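Local coordinates for protein Fe-superoxide dismutase homolog (Plasmodium berghei, PDB 2A03) that probably converts superoxide radicals to hydrogen peroxide and dioxygen at a single metal centre, as an iron/manganese superoxide dismutase, at residues I79-F84 with S129-L134; P161-D166 with W193-E198. One frame throughout, in Å; residues are numbered along the deposited sequence.

Contact 1. Residues I79-F84 with S129-L134. With MN (manganese (II) ion), chain C.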
loop_
_atom_site.group_PDB
_atom_site.type_symbol
_atom_site.label_atom_id
_atom_site.label_comp_id
_atom_site.label_asym_id
_atom_site.label_seq_id
_atom_site.Cartn_x
_atom_site.Cartn_y
_atom_site.Cartn_z
ATOM N N ILE A 79 0.794 14.758 3.952
ATOM C CA ILE A 79 0.561 16.082 3.382
ATOM C C ILE A 79 1.887 16.618 2.820
ATOM O O ILE A 79 1.954 17.076 1.673
ATOM C CB ILE A 79 0.008 17.084 4.425
ATOM C CG1 ILE A 79 -1.344 16.627 4.978
ATOM C CG2 ILE A 79 -0.119 18.471 3.810
ATOM C CD1 ILE A 79 -1.850 17.465 6.158
ATOM N N TRP A 80 2.931 16.551 3.640
ATOM C CA TRP A 80 4.246 17.057 3.270
ATOM C C TRP A 80 4.821 16.266 2.101
ATOM O O TRP A 80 5.342 16.842 1.154
ATOM C CB TRP A 80 5.217 17.000 4.470
ATOM C CG TRP A 80 6.477 17.748 4.203
ATOM C CD1 TRP A 80 6.727 19.061 4.497
ATOM C CD2 TRP A 80 7.659 17.254 3.538
ATOM N NE1 TRP A 80 7.976 19.405 4.066
ATOM C CE2 TRP A 80 8.565 18.321 3.464
ATOM C CE3 TRP A 80 8.018 16.025 2.989
ATOM C CZ2 TRP A 80 9.820 18.195 2.881
ATOM C CZ3 TRP A 80 9.249 15.894 2.408
ATOM C CH2 TRP A 80 10.143 16.980 2.350
ATOM N N ASN A 81 4.747 14.939 2.198
ATOM C CA ASN A 81 5.257 14.057 1.154
ATOM C C ASN A 81 4.601 14.349 -0.214
ATOM O O ASN A 81 5.288 14.442 -1.227
ATOM C CB ASN A 81 5.046 12.585 1.519
ATOM C CG ASN A 81 5.808 12.151 2.769
ATOM O OD1 ASN A 81 6.780 12.787 3.190
ATOM N ND2 ASN A 81 5.349 11.043 3.378
ATOM N N HIS A 82 3.277 14.490 -0.241
ATOM C CA HIS A 82 2.572 14.736 -1.501
ATOM C C HIS A 82 2.883 16.088 -2.090
ATOM O O HIS A 82 3.106 16.191 -3.285
ATOM C CB HIS A 82 1.074 14.560 -1.349
ATOM C CG HIS A 82 0.678 13.128 -1.289
ATOM N ND1 HIS A 82 0.709 12.404 -0.117
ATOM C CD2 HIS A 82 0.309 12.266 -2.265
ATOM C CE1 HIS A 82 0.360 11.156 -0.374
ATOM N NE2 HIS A 82 0.123 11.044 -1.672
ATOM N N SER A 83 2.936 17.112 -1.253
ATOM C CA SER A 83 3.382 18.421 -1.720
ATOM C C SER A 83 4.786 18.350 -2.326
ATOM O O SER A 83 5.061 19.011 -3.321
ATOM C CB SER A 83 3.318 19.459 -0.587
ATOM O OG SER A 83 1.963 19.668 -0.220
ATOM N N PHE A 84 5.661 17.544 -1.724
ATOM C CA PHE A 84 7.022 17.394 -2.224
ATOM C C PHE A 84 7.044 16.642 -3.551
ATOM O O PHE A 84 7.843 16.939 -4.442
ATOM C CB PHE A 84 7.899 16.694 -1.193
ATOM C CG PHE A 84 9.364 16.975 -1.363
ATOM C CD1 PHE A 84 9.905 18.184 -0.936
ATOM C CD2 PHE A 84 10.201 16.044 -1.947
ATOM C CE1 PHE A 84 11.263 18.460 -1.082
ATOM C CE2 PHE A 84 11.548 16.307 -2.106
ATOM C CZ PHE A 84 12.086 17.520 -1.664
ATOM N N SER A 129 3.217 0.002 0.392
ATOM C CA SER A 129 3.105 1.440 0.202
ATOM C C SER A 129 4.384 2.128 0.635
ATOM O O SER A 129 5.023 1.731 1.603
ATOM C CB SER A 129 1.921 1.971 1.010
ATOM O OG SER A 129 0.730 1.283 0.646
ATOM N N GLY A 130 4.783 3.156 -0.106
ATOM C CA GLY A 130 5.990 3.876 0.239
ATOM C C GLY A 130 6.395 4.951 -0.747
ATOM O O GLY A 130 5.594 5.411 -1.580
ATOM N N TRP A 131 7.658 5.354 -0.601
ATOM C CA TRP A 131 8.256 6.448 -1.315
ATOM C C TRP A 131 9.719 6.120 -1.612
ATOM O O TRP A 131 10.406 5.462 -0.821
ATOM C CB TRP A 131 8.223 7.699 -0.431
ATOM C CG TRP A 131 6.853 8.117 0.001
ATOM C CD1 TRP A 131 6.167 7.670 1.081
ATOM C CD2 TRP A 131 6.016 9.075 -0.641
ATOM N NE1 TRP A 131 4.936 8.264 1.140
ATOM C CE2 TRP A 131 4.817 9.137 0.095
ATOM C CE3 TRP A 131 6.155 9.880 -1.781
ATOM C CZ2 TRP A 131 3.760 9.983 -0.261
ATOM C CZ3 TRP A 131 5.103 10.706 -2.141
ATOM C CH2 TRP A 131 3.925 10.755 -1.380
ATOM N N GLY A 132 10.192 6.585 -2.763
ATOM C CA GLY A 132 11.623 6.642 -3.053
ATOM C C GLY A 132 12.085 8.088 -2.986
ATOM O O GLY A 132 11.333 8.999 -3.312
ATOM N N TRP A 133 13.326 8.286 -2.560
ATOM C CA TRP A 133 13.876 9.615 -2.348
ATOM C C TRP A 133 15.284 9.728 -2.884
ATOM O O TRP A 133 16.116 8.834 -2.672
ATOM C CB TRP A 133 13.947 9.946 -0.854
ATOM C CG TRP A 133 12.651 9.783 -0.116
ATOM C CD1 TRP A 133 12.177 8.637 0.464
ATOM C CD2 TRP A 133 11.683 10.805 0.156
ATOM N NE1 TRP A 133 10.965 8.881 1.054
ATOM C CE2 TRP A 133 10.644 10.204 0.898
ATOM C CE3 TRP A 133 11.593 12.174 -0.157
ATOM C CZ2 TRP A 133 9.510 10.916 1.319
ATOM C CZ3 TRP A 133 10.465 12.891 0.270
ATOM C CH2 TRP A 133 9.439 12.259 0.994
ATOM N N LEU A 134 15.539 10.830 -3.586
ATOM C CA LEU A 134 16.889 11.346 -3.738
ATOM C C LEU A 134 17.112 12.318 -2.581
ATOM O O LEU A 134 16.299 13.224 -2.358
ATOM C CB LEU A 134 17.062 12.069 -5.065
ATOM C CG LEU A 134 18.441 12.707 -5.291
ATOM C CD1 LEU A 134 19.589 11.689 -5.152
ATOM C CD2 LEU A 134 18.484 13.335 -6.663
HETATM MN MN MN C . 0.106 9.344 -2.865
HETATM O O HOH W 1 1.045 8.292 -1.033
#
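Trp131 points its six-membered ring at helix 79-84 and meets two of its side chains in different ways. Over one face lies Asn81 CB, 3.4 Å from Trp131 CZ2; its line to the centroid of the six-membered ring is 22° off the normal, a CH-pi contact. Farther along Asn81, CG rests between the two indoles, 4.0 Å from Trp133 CH2. The amide then forks: OD1 comes within 3.5 Å of Trp133 CH2 at the edge of that ring, while ND2 lies near Trp131 NE1 in packing only. The hydrogen bonds of this buried amide go elsewhere, ND2 to Gln78 OE1 and Ala150 O and OD1 to Asn152 ND2. Asparagine suits this place: its CB packs on a ring while its amide both donates and accepts. The same Trp131 presents its edge to the face of His82, a T-shaped pair with planes at 83° and CH2 over the imidazole centre. His82 NE2 binds the manganese at 2.1 Å, in the site that His35, Asp166 and His170 complete, as in iron/manganese superoxide dismutases, where metal ligands come from both the helical and the alpha/beta parts. With NE2 on the metal and ND1 on Gln78 O, the imidazole is held at both nitrogens. Farther along the strand, Trp133 CZ3 touches Phe84 CD2 and the edge of Trp80, whose chi1 of -169° carries CZ3 to the Trp133 ring.

Contact 2. Residues P161-D166 with W193-E198; sequences PILTCD and WNFANE. With MN (manganese (II) ion), chain C.
Ala196 lies where residues 161-166 and 193-198 bring their CA atoms nearest, its CA 5.2 Å from that of Ile162, and its single methyl group is small enough to permit this approach. That methyl is the dense part of the contact: Ala196 CB sits 3.9 Å from Ile162 CG2 and equally close to Leu163 CG, with Leu163 CD1 and CD2 each 4.0 Å from it. Leucine suits the place because its fork divides around a small neighbour. With CG beside the backbone N (chi1 -66°), Leu163 extends CD1 to Trp193 CZ3 at 3.9 Å, the two side chains crossing at about a right angle. Packing is looser toward the partly exposed Phe195, where Leu163 CD2 stands 4.4 Å from Phe195 CD2 at the ring edge. A classic beta bulge opposite Leu134 takes in Ile162 and Leu163, consistent with two consecutive side chains meeting the helix. Farther down the strand, Asp166 OD2 binds the manganese at 1.9 Å, while OD1 takes a weak hydrogen bond from the metal-bound water and another from Trp168 N. Strand 160-166 is an outer strand of the three-stranded sheet, beside 130-136; helix 193-204 meets it at the bulge and also packs on helix 100-109, where Ile101 touches Trp193 and Ala196.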
loop_
_atom_site.group_PDB
_atom_site.type_symbol
_atom_site.label_atom_id
_atom_site.label_comp_id
_atom_site.label_asym_id
_atom_site.label_seq_id
_atom_site.Cartn_x
_atom_site.Cartn_y
_atom_site.Cartn_z
ATOM N N PRO A 161 15.763 15.815 1.719
ATOM C CA PRO A 161 15.089 15.455 0.479
ATOM C C PRO A 161 15.346 16.427 -0.686
ATOM O O PRO A 161 15.342 17.674 -0.510
ATOM C CB PRO A 161 13.595 15.440 0.870
ATOM C CG PRO A 161 13.582 15.314 2.371
ATOM C CD PRO A 161 14.805 16.067 2.807
ATOM N N ILE A 162 15.569 15.828 -1.854
ATOM C CA ILE A 162 15.864 16.562 -3.085
ATOM C C ILE A 162 14.745 16.328 -4.101
ATOM O O ILE A 162 14.267 17.277 -4.738
ATOM C CB ILE A 162 17.227 16.124 -3.653
ATOM C CG1 ILE A 162 18.343 16.390 -2.642
ATOM C CG2 ILE A 162 17.538 16.820 -4.963
ATOM C CD1 ILE A 162 18.497 17.849 -2.204
ATOM N N LEU A 163 14.353 15.058 -4.241
ATOM C CA LEU A 163 13.225 14.627 -5.062
ATOM C C LEU A 163 12.577 13.403 -4.435
ATOM O O LEU A 163 13.236 12.650 -3.715
ATOM C CB LEU A 163 13.678 14.234 -6.463
ATOM C CG LEU A 163 14.233 15.321 -7.374
ATOM C CD1 LEU A 163 14.974 14.651 -8.532
ATOM C CD2 LEU A 163 13.103 16.262 -7.887
ATOM N N THR A 164 11.297 13.186 -4.726
ATOM C CA THR A 164 10.626 11.951 -4.307
ATOM C C THR A 164 9.691 11.471 -5.418
ATOM O O THR A 164 9.245 12.241 -6.252
ATOM C CB THR A 164 9.793 12.123 -2.975
ATOM O OG1 THR A 164 9.523 10.840 -2.387
ATOM C CG2 THR A 164 8.450 12.817 -3.227
ATOM N N CYS A 165 9.396 10.186 -5.388
ATOM C CA CYS A 165 8.397 9.596 -6.237
ATOM C C CYS A 165 7.524 8.692 -5.357
ATOM O O CYS A 165 8.029 7.863 -4.599
ATOM C CB CYS A 165 9.080 8.805 -7.340
ATOM S SG CYS A 165 7.987 7.880 -8.399
ATOM N N ASP A 166 6.214 8.911 -5.434
ATOM C CA ASP A 166 5.219 8.118 -4.712
ATOM C C ASP A 166 5.073 6.736 -5.375
ATOM O O ASP A 166 4.805 6.648 -6.568
ATOM C CB ASP A 166 3.888 8.884 -4.777
ATOM C CG ASP A 166 2.833 8.370 -3.797
ATOM O OD1 ASP A 166 3.053 7.360 -3.094
ATOM O OD2 ASP A 166 1.760 9.016 -3.721
ATOM N N TRP A 193 13.957 19.016 -12.516
ATOM C CA TRP A 193 15.348 19.285 -12.161
ATOM C C TRP A 193 15.541 20.673 -11.555
ATOM O O TRP A 193 16.489 20.887 -10.794
ATOM C CB TRP A 193 16.284 19.079 -13.377
ATOM C CG TRP A 193 16.269 17.656 -13.887
ATOM C CD1 TRP A 193 15.867 17.229 -15.116
ATOM C CD2 TRP A 193 16.667 16.482 -13.161
ATOM N NE1 TRP A 193 15.986 15.859 -15.202
ATOM C CE2 TRP A 193 16.478 15.376 -14.020
ATOM C CE3 TRP A 193 17.162 16.261 -11.871
ATOM C CZ2 TRP A 193 16.769 14.066 -13.634
ATOM C CZ3 TRP A 193 17.455 14.962 -11.483
ATOM C CH2 TRP A 193 17.249 13.872 -12.364
ATOM N N ASN A 194 14.659 21.615 -11.870
ATOM C CA ASN A 194 14.738 22.937 -11.255
ATOM C C ASN A 194 14.467 22.878 -9.753
ATOM O O ASN A 194 15.189 23.507 -8.967
ATOM C CB ASN A 194 13.821 23.935 -11.953
ATOM C CG ASN A 194 14.368 24.350 -13.318
ATOM O OD1 ASN A 194 15.588 24.342 -13.543
ATOM N ND2 ASN A 194 13.477 24.702 -14.238
ATOM N N PHE A 195 13.471 22.080 -9.360
ATOM C CA PHE A 195 13.178 21.845 -7.954
ATOM C C PHE A 195 14.364 21.160 -7.285
ATOM O O PHE A 195 14.784 21.543 -6.202
ATOM C CB PHE A 195 11.915 20.989 -7.823
ATOM C CG PHE A 195 11.390 20.858 -6.410
ATOM C CD1 PHE A 195 11.146 21.987 -5.628
ATOM C CD2 PHE A 195 11.131 19.609 -5.868
ATOM C CE1 PHE A 195 10.640 21.868 -4.334
ATOM C CE2 PHE A 195 10.622 19.472 -4.576
ATOM C CZ PHE A 195 10.373 20.607 -3.806
ATOM N N ALA A 196 14.921 20.151 -7.951
ATOM C CA ALA A 196 16.118 19.474 -7.441
ATOM C C ALA A 196 17.296 20.452 -7.233
ATOM O O ALA A 196 18.038 20.346 -6.266
ATOM C CB ALA A 196 16.513 18.324 -8.376
ATOM N N ASN A 197 17.452 21.414 -8.129
ATOM C CA ASN A 197 18.514 22.393 -7.985
ATOM C C ASN A 197 18.272 23.339 -6.805
ATOM O O ASN A 197 19.199 23.653 -6.060
ATOM C CB ASN A 197 18.726 23.171 -9.288
ATOM C CG ASN A 197 19.556 22.402 -10.290
ATOM O OD1 ASN A 197 20.561 21.793 -9.934
ATOM N ND2 ASN A 197 19.142 22.419 -11.551
ATOM N N GLU A 198 17.023 23.756 -6.621
ATOM C CA GLU A 198 16.680 24.652 -5.525
ATOM C C GLU A 198 16.890 23.944 -4.194
ATOM O O GLU A 198 17.425 24.516 -3.243
ATOM C CB GLU A 198 15.220 25.132 -5.657
HETATM MN MN MN C . 0.106 9.344 -2.865
HETATM O O HOH W 1 1.045 8.292 -1.033
#

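Both segments of contact 1 precede those of contact 2 in the sequence, and the centres of the contacts lie about 10 Å apart. They are joined through the antiparallel sheet, in which strands 130-136 and 160-166 are neighbours: Leu134 O pairs with Ile162 N, and Gly132 O probably accepts a hydrogen bond from Thr164 OG1. Contact 1 links helix 70-87 of the alpha-hairpin region to this sheet, whereas contact 2 stays within the C-terminal region and attaches helix 193-204 to it. The two contacts each contribute one manganese ligand and share the metal-bound water. The metal site therefore spans both regions of the chain, with the sheet connecting it to the C-terminal helix.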